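Local coordinates for protein starch synthase I (Hordeum vulgare, PDB 4HLN) that belongs to the starch synthases, glycosyltransferases of the GT-B fold with two Rossmann-like lobes, at residues V481-G484 and W485-T489. Numbering follows the deposited sequence.
Sequences VFEG and WMRST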
# COMPACT_ATOMS: atom_id res chain seq x y z
N VAL A 481 -20.68 1.98 -18.37
CA VAL A 481 -21.00 0.72 -19.06
C VAL A 481 -21.15 -0.45 -18.07
O VAL A 481 -21.99 -1.33 -18.26
CB VAL A 481 -19.98 0.37 -20.18
CG1 VAL A 481 -18.56 0.30 -19.63
CG2 VAL A 481 -20.35 -0.96 -20.84
N PHE A 482 -20.32 -0.46 -17.03
CA PHE A 482 -20.42 -1.48 -16.00
C PHE A 482 -21.60 -1.20 -15.06
O PHE A 482 -22.33 -2.11 -14.65
CB PHE A 482 -19.10 -1.57 -15.21
CG PHE A 482 -19.05 -2.75 -14.29
CD1 PHE A 482 -18.63 -3.99 -14.74
CD2 PHE A 482 -19.43 -2.62 -12.96
CE1 PHE A 482 -18.59 -5.08 -13.89
CE2 PHE A 482 -19.39 -3.71 -12.11
CZ PHE A 482 -18.97 -4.94 -12.57
N GLU A 483 -21.78 0.08 -14.74
CA GLU A 483 -22.94 0.51 -13.99
C GLU A 483 -24.20 0.02 -14.68
O GLU A 483 -25.11 -0.52 -14.03
CB GLU A 483 -22.97 2.04 -13.88
CG GLU A 483 -21.86 2.61 -13.02
CD GLU A 483 -21.90 4.13 -12.94
OE1 GLU A 483 -22.89 4.73 -13.43
OE2 GLU A 483 -20.95 4.73 -12.39
N GLY A 484 -24.24 0.20 -16.00
CA GLY A 484 -25.38 -0.25 -16.78
C GLY A 484 -25.57 -1.73 -16.62
O GLY A 484 -26.69 -2.25 -16.61
N TRP A 485 -24.44 -2.43 -16.47
CA TRP A 485 -24.46 -3.88 -16.36
C TRP A 485 -24.99 -4.30 -15.00
O TRP A 485 -25.71 -5.29 -14.88
CB TRP A 485 -23.06 -4.44 -16.59
CG TRP A 485 -23.00 -5.88 -16.25
CD1 TRP A 485 -23.27 -6.92 -17.07
CD2 TRP A 485 -22.67 -6.45 -14.97
NE1 TRP A 485 -23.11 -8.11 -16.40
CE2 TRP A 485 -22.75 -7.85 -15.11
CE3 TRP A 485 -22.32 -5.91 -13.74
CZ2 TRP A 485 -22.48 -8.72 -14.06
CZ3 TRP A 485 -22.05 -6.78 -12.69
CH2 TRP A 485 -22.14 -8.17 -12.85
N MET A 486 -24.62 -3.55 -13.97
CA MET A 486 -25.20 -3.78 -12.65
C MET A 486 -26.72 -3.77 -12.73
O MET A 486 -27.38 -4.67 -12.19
CB MET A 486 -24.69 -2.74 -11.65
CG MET A 486 -23.22 -2.92 -11.30
SD MET A 486 -22.52 -1.57 -10.32
CE MET A 486 -23.42 -1.74 -8.78
N ARG A 487 -27.28 -2.78 -13.41
CA ARG A 487 -28.74 -2.65 -13.51
C ARG A 487 -29.41 -3.85 -14.19
O ARG A 487 -30.42 -4.36 -13.70
CB ARG A 487 -29.13 -1.33 -14.18
CG ARG A 487 -28.64 -0.10 -13.44
CD ARG A 487 -29.07 1.20 -14.13
NE ARG A 487 -28.22 1.54 -15.27
CZ ARG A 487 -27.20 2.39 -15.21
NH1 ARG A 487 -26.90 3.01 -14.07
NH2 ARG A 487 -26.47 2.64 -16.30
N SER A 488 -28.86 -4.30 -15.30
CA SER A 488 -29.47 -5.40 -16.04
C SER A 488 -29.36 -6.72 -15.29
O SER A 488 -30.26 -7.56 -15.35
CB SER A 488 -28.84 -5.53 -17.44
OG SER A 488 -27.52 -4.99 -17.46
N THR A 489 -28.25 -6.89 -14.58
CA THR A 489 -28.00 -8.11 -13.83
C THR A 489 -29.00 -8.25 -12.70
O THR A 489 -29.53 -9.34 -12.44
CB THR A 489 -26.60 -8.08 -13.21
OG1 THR A 489 -25.63 -7.80 -14.23
CG2 THR A 489 -26.28 -9.40 -12.52
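M486 N donates a hydrogen bond to F482 O (2.8 Å). R487 N bonds to E483 O and S488 N to G484 O, so the i to i+4 ladder of the helix runs on from 481-484 into 485-489. W485 N has weak bonds to V481 O and F482 O. The next carbonyl, W485 O, accepts from both T489 N and T489 OG1. T489 OG1 reaches W485 O at 2.6 Å, from the opposite face of the carbonyl plane to T489 N. T489 OG1 also lies over the centre of the W485 ring. R487 bends back along the helix at chi3 (-80°), which brings a face of its guanidinium over E483 O. E483 OE2 hydrogen-bonds to S477 OG and G478 N. E483 OE1 is 4.4 Å from R487 NH1, too far for a salt bridge. Helix 480-492 links parallel strands 471-476 and 497-501 in a beta-alpha-beta crossover of the Rossmann-like C-terminal lobe. On its apolar side the F482 and W485 rings are inclined at 34°. F482 has CG anti to the backbone N (chi1 -171°), and W485 CE3 sits above one face of its ring, off centre. F482 CZ meets W485 CZ3 at 3.6 Å. M486 brings CG to 4.0 Å from F482 CE2, and its sulfur makes an oblique Met-aromatic contact with that ring. F482 and M486 pack on M474, while W485 and T489 touch I462 of helix 455-466.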